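Local coordinates for protein L-aspartate semialdehyde sulfurtransferase (Methanocaldococcus jannaschii, PDB 3KPB) that probably makes homocysteine from aspartate semialdehyde and sulfide with a partner protein, and binds S-adenosylmethionine and methylthioadenosine in its C-terminal CBS domain pair, at residues I18-A23 / K62-I67; I12-N17 / N33-V38; L2-L7 / H76-V81. All coordinates share one frame; numbering follows the deposited sequence.

Interaction 1: I18-A23 / K62-I67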
# COMPACT_ATOMS: atom_id res chain seq x y z
N ILE A 18 -0.98 -18.61 10.13
CA ILE A 18 -1.34 -18.82 8.73
C ILE A 18 -0.21 -18.45 7.75
O ILE A 18 0.68 -17.66 8.08
CB ILE A 18 -2.67 -18.11 8.35
CG1 ILE A 18 -2.55 -16.59 8.43
CG2 ILE A 18 -3.83 -18.63 9.22
CD1 ILE A 18 -3.69 -15.84 7.74
N SER A 19 -0.26 -19.03 6.56
CA SER A 19 0.72 -18.74 5.51
C SER A 19 0.57 -17.32 4.97
O SER A 19 -0.49 -16.69 5.10
CB SER A 19 0.55 -19.71 4.35
OG SER A 19 -0.66 -19.43 3.66
N ILE A 20 1.63 -16.84 4.32
CA ILE A 20 1.59 -15.54 3.64
C ILE A 20 0.52 -15.52 2.55
O ILE A 20 -0.24 -14.56 2.43
CB ILE A 20 2.97 -15.11 3.07
CG1 ILE A 20 4.12 -15.39 4.07
CG2 ILE A 20 2.95 -13.63 2.66
CD1 ILE A 20 3.96 -14.74 5.45
N MET A 21 0.43 -16.60 1.78
CA MET A 21 -0.60 -16.75 0.75
C MET A 21 -2.03 -16.68 1.32
O MET A 21 -2.89 -16.02 0.74
CB MET A 21 -0.39 -18.03 -0.04
CG MET A 21 -1.48 -18.31 -1.05
SD MET A 21 -1.28 -19.89 -1.88
CE MET A 21 -0.19 -19.43 -3.22
N GLU A 22 -2.28 -17.36 2.45
CA GLU A 22 -3.60 -17.33 3.07
C GLU A 22 -3.95 -15.90 3.48
O GLU A 22 -5.06 -15.43 3.21
CB GLU A 22 -3.71 -18.30 4.26
CG GLU A 22 -5.13 -18.40 4.83
CD GLU A 22 -5.36 -19.60 5.74
OE1 GLU A 22 -6.16 -19.46 6.69
OE2 GLU A 22 -4.76 -20.68 5.51
N ALA A 23 -2.99 -15.18 4.08
CA ALA A 23 -3.21 -13.78 4.46
C ALA A 23 -3.54 -12.90 3.26
O ALA A 23 -4.45 -12.07 3.32
CB ALA A 23 -2.00 -13.24 5.20
N LYS A 62 7.62 -17.72 5.95
CA LYS A 62 6.52 -18.62 5.62
C LYS A 62 5.19 -18.31 6.30
O LYS A 62 4.13 -18.59 5.73
CB LYS A 62 6.91 -20.08 5.90
CG LYS A 62 8.02 -20.60 5.00
CD LYS A 62 8.34 -22.05 5.31
CE LYS A 62 9.53 -22.55 4.50
NZ LYS A 62 10.82 -21.96 4.96
N THR A 63 5.23 -17.77 7.52
CA THR A 63 4.00 -17.51 8.28
C THR A 63 3.89 -16.04 8.66
O THR A 63 4.89 -15.32 8.76
CB THR A 63 3.89 -18.35 9.58
OG1 THR A 63 4.92 -17.95 10.49
CG2 THR A 63 4.04 -19.85 9.28
N ILE A 64 2.65 -15.61 8.90
CA ILE A 64 2.33 -14.25 9.29
C ILE A 64 3.06 -13.85 10.56
O ILE A 64 3.53 -12.72 10.70
CB ILE A 64 0.80 -14.07 9.41
CG1 ILE A 64 0.20 -13.96 8.00
CG2 ILE A 64 0.43 -12.84 10.24
CD1 ILE A 64 0.89 -12.93 7.08
N GLU A 65 3.19 -14.78 11.49
CA GLU A 65 3.78 -14.35 12.73
C GLU A 65 5.25 -13.95 12.61
O GLU A 65 5.75 -13.18 13.43
CB GLU A 65 3.51 -15.35 13.83
CG GLU A 65 4.49 -16.44 13.99
CD GLU A 65 4.63 -16.73 15.45
OE1 GLU A 65 4.36 -17.87 15.86
OE2 GLU A 65 4.99 -15.79 16.21
N GLU A 66 5.92 -14.41 11.56
CA GLU A 66 7.31 -14.03 11.30
C GLU A 66 7.48 -12.64 10.70
O GLU A 66 8.60 -12.12 10.65
CB GLU A 66 7.98 -15.04 10.39
CG GLU A 66 7.95 -16.45 10.91
CD GLU A 66 8.44 -17.44 9.89
OE1 GLU A 66 9.68 -17.58 9.74
OE2 GLU A 66 7.60 -18.09 9.24
N ILE A 67 6.39 -12.04 10.23
CA ILE A 67 6.47 -10.77 9.52
C ILE A 67 5.56 -9.68 10.08
O ILE A 67 5.78 -8.50 9.80
CB ILE A 67 6.22 -10.95 7.99
CG1 ILE A 67 6.86 -9.81 7.17
CG2 ILE A 67 4.73 -11.11 7.68
CD1 ILE A 67 8.38 -9.90 7.07
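Ile64 holds its CG1 branch anti to its own carbonyl carbon (chi1 -77°), and the second torsion then brings CD1 onto the methyl of Ala23; the gap from Ile64 CD1 to Ala23 CB is 3.5 Å, tighter than ordinary carbon packing. Ile20 has the same kind of first torsion (chi1 -43°), and its CG1 runs beside the carbonyl of Lys62 until CD1 stops 3.5 Å from Thr63 C. From there Ile20 CD1 also meets Ile64 CD1 at 3.9 Å. Ile18 completes the apolar patch: it lies alongside Ile64, both side chains pointing the same way, with Ile18 CG1 3.8 Å from Ile64 CG1. Isoleucine suits this place because its CG1-CD1 arm is long enough to reach both a backbone and a neighbouring side chain, as those of Ile20 and Ile64 do, while the small Ala23 lets Ile64 come close to the helix.

The backbones join here in a single bridge between Ser19 and Thr63. Ile64 N donates to Ile18 O at 3.0 Å, almost straight (162°), whereas the bond from Ile20 N to Lys62 O is weak at 3.4 Å. The bridge ties the start of helix 20-30, in the first CBS motif, to the loop between helix 50-58 and strand 75-76. Ser19 is the N-cap of helix 20-30, its OG accepting from Glu22 N at 2.9 Å, a role well suited to a short hydroxyl side chain. In that loop, Glu66 OE2 takes both Thr63 N and Thr63 OG1 on its anti side, two bonds that hold Glu66 against Thr63, next to Ile64. Behind the apolar patch lie Ile53 and Ala56 of helix 50-58 and Ile48 of strand 44-48, and Leu57 of the second subunit packs on Ile20.

Interaction 2: I12-N17 / N33-V38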
# COMPACT_ATOMS: atom_id res chain seq x y z
N ILE A 12 -12.51 -7.81 10.85
CA ILE A 12 -11.95 -8.94 10.11
C ILE A 12 -10.53 -9.12 10.62
O ILE A 12 -9.69 -8.22 10.50
CB ILE A 12 -11.98 -8.72 8.58
CG1 ILE A 12 -13.43 -8.65 8.08
CG2 ILE A 12 -11.22 -9.84 7.87
CD1 ILE A 12 -13.59 -8.10 6.69
N THR A 13 -10.27 -10.29 11.21
CA THR A 13 -8.97 -10.60 11.81
C THR A 13 -8.48 -11.95 11.30
O THR A 13 -9.22 -12.69 10.65
CB THR A 13 -9.05 -10.64 13.35
OG1 THR A 13 -9.93 -11.69 13.77
CG2 THR A 13 -9.54 -9.30 13.92
N ALA A 14 -7.23 -12.28 11.63
CA ALA A 14 -6.64 -13.58 11.29
C ALA A 14 -5.72 -14.03 12.40
O ALA A 14 -5.27 -13.22 13.22
CB ALA A 14 -5.87 -13.48 9.98
N HIS A 15 -5.44 -15.33 12.44
CA HIS A 15 -4.46 -15.87 13.38
C HIS A 15 -3.04 -15.79 12.81
O HIS A 15 -2.87 -15.65 11.59
CB HIS A 15 -4.84 -17.30 13.76
CG HIS A 15 -6.11 -17.40 14.54
ND1 HIS A 15 -6.31 -16.70 15.71
CD2 HIS A 15 -7.24 -18.11 14.32
CE1 HIS A 15 -7.52 -16.97 16.18
NE2 HIS A 15 -8.10 -17.82 15.36
N SER A 16 -2.04 -15.86 13.68
CA SER A 16 -0.65 -15.64 13.26
C SER A 16 0.01 -16.85 12.59
O SER A 16 1.03 -16.71 11.92
CB SER A 16 0.20 -15.15 14.43
OG SER A 16 0.56 -16.20 15.31
N ASN A 17 -0.57 -18.03 12.79
CA ASN A 17 -0.00 -19.28 12.27
C ASN A 17 -0.21 -19.49 10.77
O ASN A 17 0.32 -20.45 10.20
CB ASN A 17 -0.52 -20.49 13.07
CG ASN A 17 -2.04 -20.59 13.09
OD1 ASN A 17 -2.65 -21.40 12.39
ND2 ASN A 17 -2.67 -19.74 13.91
N ASN A 33 -6.90 -3.48 3.23
CA ASN A 33 -5.45 -3.42 3.32
C ASN A 33 -4.91 -3.46 4.75
O ASN A 33 -3.73 -3.23 4.97
CB ASN A 33 -4.88 -2.21 2.56
CG ASN A 33 -3.37 -2.30 2.36
OD1 ASN A 33 -2.84 -3.35 2.00
ND2 ASN A 33 -2.67 -1.19 2.59
N HIS A 34 -5.78 -3.73 5.72
CA HIS A 34 -5.38 -3.82 7.11
C HIS A 34 -6.00 -5.04 7.72
O HIS A 34 -7.22 -5.20 7.70
CB HIS A 34 -5.83 -2.59 7.89
CG HIS A 34 -5.34 -1.31 7.33
ND1 HIS A 34 -6.07 -0.57 6.43
CD2 HIS A 34 -4.18 -0.64 7.51
CE1 HIS A 34 -5.39 0.51 6.09
NE2 HIS A 34 -4.23 0.49 6.74
N LEU A 35 -5.16 -5.92 8.25
CA LEU A 35 -5.61 -7.16 8.84
C LEU A 35 -4.99 -7.32 10.23
O LEU A 35 -3.82 -7.71 10.35
CB LEU A 35 -5.22 -8.33 7.92
CG LEU A 35 -5.65 -9.73 8.36
CD1 LEU A 35 -7.18 -9.83 8.42
CD2 LEU A 35 -5.06 -10.78 7.44
N PRO A 36 -5.75 -6.97 11.28
CA PRO A 36 -5.28 -7.21 12.65
C PRO A 36 -5.09 -8.71 12.88
O PRO A 36 -5.91 -9.51 12.43
CB PRO A 36 -6.43 -6.68 13.52
CG PRO A 36 -7.20 -5.75 12.64
CD PRO A 36 -7.02 -6.23 11.24
N ILE A 37 -4.00 -9.06 13.56
CA ILE A 37 -3.70 -10.45 13.86
C ILE A 37 -3.98 -10.69 15.34
O ILE A 37 -3.56 -9.91 16.20
CB ILE A 37 -2.23 -10.81 13.51
CG1 ILE A 37 -1.91 -10.46 12.05
CG2 ILE A 37 -1.95 -12.28 13.84
CD1 ILE A 37 -2.84 -11.10 11.00
N VAL A 38 -4.73 -11.75 15.62
CA VAL A 38 -5.12 -12.06 16.99
C VAL A 38 -4.60 -13.43 17.38
O VAL A 38 -4.35 -14.28 16.50
CB VAL A 38 -6.65 -11.97 17.21
CG1 VAL A 38 -7.13 -10.54 17.04
CG2 VAL A 38 -7.40 -12.93 16.28
O HOH W 1 -9.70 -5.76 8.95
O HOH W 2 -2.59 -16.22 16.36
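Ala14 engages both neighbours of Ile37 through its backbone, as a parallel strand pair requires: Ala14 N donates to Pro36 O at 3.2 Å, and Val38 N donates to Ala14 O at 2.9 Å. The second of these is the straighter bond (164°). Proline has no N-H to offer the adjoining strand, and what faces Ile12 O from that residue is Pro36 CD, at 3.4 Å. A water donates to Ile12 O and to His34 O, bridging the two backbones where the strands part; both residues belong to the methylthioadenosine site, and Asn33, next to His34, touches the bound S-adenosylmethionine.

At the other end His15 places its ring beside the backbone N by holding CG anti to the carbonyl carbon (chi1 -66°). The ring turns an edge to Val38, and His15 ND1 donates to Val38 O at 3.2 Å. The oxygen lies close to the ring plane, but the donor stands well above the carbonyl plane (54° out of it), so no lone pair is met squarely. A second water links Ser16 N to Val38 O, to which it donates.

The methyl of Ala14 points to the same face as Ile37 and touches Leu35 CD2, 3.8 Å from Ala14 CB; so small a side chain probably lets the helix behind pack closely on the strands. Ile37 CG2 reaches Ser16 CB at 3.6 Å, while Val38, on the other face, packs its two methyls against Thr13.

Strands 14-15 and 35-38 with helix 20-30 form the beta-alpha-beta unit of the first CBS motif. Ile26 of that helix packs on Ala14 and Leu35, strand 44-48 continues the sheet antiparallel beyond 35-38, and Val105 of strand 105-110, in the second motif, touches Thr13 and Val38.

Interaction 3: L2-L7 / H76-V81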
# COMPACT_ATOMS: atom_id res chain seq x y z
N LEU A 2 -17.04 9.87 19.03
CA LEU A 2 -16.20 8.78 19.52
C LEU A 2 -15.98 7.75 18.40
O LEU A 2 -16.57 7.86 17.32
CB LEU A 2 -16.79 8.13 20.78
CG LEU A 2 -16.92 8.97 22.06
CD1 LEU A 2 -17.39 8.08 23.22
CD2 LEU A 2 -15.62 9.69 22.43
N VAL A 3 -15.12 6.77 18.66
CA VAL A 3 -14.82 5.71 17.70
C VAL A 3 -15.91 4.62 17.66
O VAL A 3 -16.42 4.30 16.58
CB VAL A 3 -13.43 5.07 17.95
CG1 VAL A 3 -13.28 3.74 17.22
CG2 VAL A 3 -12.33 6.01 17.50
N LYS A 4 -16.26 4.08 18.83
CA LYS A 4 -17.24 2.97 18.95
C LYS A 4 -18.55 3.30 18.24
O LYS A 4 -19.34 2.42 17.88
CB LYS A 4 -17.48 2.61 20.42
CG LYS A 4 -18.37 3.57 21.23
CD LYS A 4 -18.13 3.50 22.75
CE LYS A 4 -18.56 2.10 23.35
NZ LYS A 4 -17.56 1.00 23.01
N ASP A 5 -18.74 4.61 18.06
CA ASP A 5 -19.86 5.24 17.38
C ASP A 5 -19.86 5.06 15.87
O ASP A 5 -20.92 4.81 15.25
CB ASP A 5 -19.77 6.76 17.59
CG ASP A 5 -20.42 7.23 18.87
OD1 ASP A 5 -20.57 8.47 19.02
OD2 ASP A 5 -20.79 6.39 19.73
N ILE A 6 -18.68 5.21 15.26
CA ILE A 6 -18.56 5.30 13.81
C ILE A 6 -18.26 3.95 13.16
O ILE A 6 -18.16 3.85 11.93
CB ILE A 6 -17.50 6.34 13.37
CG1 ILE A 6 -16.08 5.80 13.59
CG2 ILE A 6 -17.73 7.66 14.11
CD1 ILE A 6 -15.03 6.43 12.68
N LEU A 7 -18.09 2.93 13.99
CA LEU A 7 -17.90 1.57 13.52
C LEU A 7 -19.18 1.07 12.85
O LEU A 7 -20.27 1.16 13.43
CB LEU A 7 -17.51 0.66 14.68
CG LEU A 7 -16.03 0.36 14.92
CD1 LEU A 7 -15.06 1.41 14.32
CD2 LEU A 7 -15.76 0.18 16.40
N HIS A 76 -8.91 3.23 20.98
CA HIS A 76 -9.78 2.62 21.96
C HIS A 76 -11.20 2.89 21.53
O HIS A 76 -11.50 3.91 20.91
CB HIS A 76 -9.51 3.19 23.35
CG HIS A 76 -10.06 2.36 24.46
ND1 HIS A 76 -11.34 2.52 24.95
CD2 HIS A 76 -9.49 1.38 25.22
CE1 HIS A 76 -11.54 1.67 25.94
NE2 HIS A 76 -10.44 0.97 26.12
N GLU A 77 -12.08 1.94 21.85
CA GLU A 77 -13.48 2.10 21.52
C GLU A 77 -14.04 3.42 22.05
O GLU A 77 -14.83 4.08 21.37
CB GLU A 77 -14.32 0.88 21.95
CG GLU A 77 -13.93 0.25 23.29
CD GLU A 77 -14.83 -0.93 23.66
OE1 GLU A 77 -15.37 -1.60 22.75
OE2 GLU A 77 -14.99 -1.19 24.87
N ASP A 78 -13.60 3.84 23.24
CA ASP A 78 -14.06 5.11 23.84
C ASP A 78 -13.23 6.36 23.44
O ASP A 78 -13.48 7.45 23.96
CB ASP A 78 -14.16 5.00 25.38
CG ASP A 78 -14.84 3.71 25.85
OD1 ASP A 78 -15.72 3.17 25.13
OD2 ASP A 78 -14.49 3.24 26.95
N GLU A 79 -12.28 6.20 22.52
CA GLU A 79 -11.42 7.31 22.07
C GLU A 79 -12.14 8.23 21.07
O GLU A 79 -12.92 7.76 20.24
CB GLU A 79 -10.14 6.73 21.46
CG GLU A 79 -9.06 7.74 21.03
CD GLU A 79 -7.75 7.04 20.70
OE1 GLU A 79 -7.70 5.79 20.77
OE2 GLU A 79 -6.75 7.73 20.38
N PRO A 80 -11.91 9.56 21.18
CA PRO A 80 -12.39 10.52 20.16
C PRO A 80 -11.73 10.40 18.78
O PRO A 80 -10.51 10.20 18.68
CB PRO A 80 -12.09 11.90 20.79
CG PRO A 80 -11.40 11.65 22.08
CD PRO A 80 -11.56 10.21 22.45
N VAL A 81 -12.55 10.54 17.72
CA VAL A 81 -12.11 10.41 16.32
C VAL A 81 -10.96 11.34 15.90
O VAL A 81 -10.05 10.93 15.17
CB VAL A 81 -13.32 10.58 15.35
CG1 VAL A 81 -12.88 10.78 13.91
CG2 VAL A 81 -14.26 9.38 15.45
O HOH W 3 -17.95 -2.14 22.12
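The type I turn from His76 to Glu79, which leads into helix 81-91 of the second CBS motif, receives the short N-terminal helix on its carbonyls: Lys4 N donates to Glu77 O at 2.9 Å, in the carbonyl plane and on a lone pair. Val3 N likewise reaches Glu79 O at 2.9 Å, but through a more bent hydrogen bond (131°). These two bonds satisfy N-H groups at the start of the helix that have no earlier helical turn to pair with.

Lys4 has CG between its backbone N and carbonyl carbon (chi1 76°), and the chain then bends twice, so that its methylenes pass by Glu77 O and Lys4 CD lies 3.4 Å from Asp78 OD1. Its ammonium ends between two acids: Lys4 NZ is 3.4 Å from Glu77 OE1 and 3.5 Å from Asp78 OD1, long salt bridges in a three-residue network. A water donates to Glu77 OE1 and accepts a weak bond from Lys4 NZ. Replacing Glu77 by an alanine would probably leave the ammonium with only the long bridge to Asp78 in this network and take from the water its acceptor, so that the lysine end would be less firmly held. The long, flexible lysine suits this exposed position.

One histidine and one glutamate brace the turn from within. His76 ND1 accepts from Asp78 N while its NE2 bonds Asp101, and Glu79 OE1 accepts from His76 N while OE2 pairs with Lys87.

Beside the charged groups the contact is apolar. Leu2 CD2 rests 4.1 Å from Pro80 CD, and Ile6, which packs also on Ile114 and Leu117 of helix 111-118, meets Val81. Leu2 O is buried with no polar partner in the model; Val81 CG2 lies 3.3 Å from it.

From the N terminus, segment 2-7 opens the widest loop, which interaction 3 closes at 76-81, tying the start of the chain to the second CBS motif. Interactions 1 and 2 both nest inside it. Interaction 2 begins at 12-17 and closes a short loop across helix 20-30 at 33-38, completing a beta-alpha-beta unit. Interaction 1 begins at 18-23, within that loop, and ends far beyond it at 62-67, so the two cross; it joins the helix start to the loop that follows helix 50-58. They also touch, Ser16 packing on Glu65 and Ile37 on Ile64. Interaction 3 lies on the opposite side of the chain's centre from both, its centre about 30 Å from that of interaction 1.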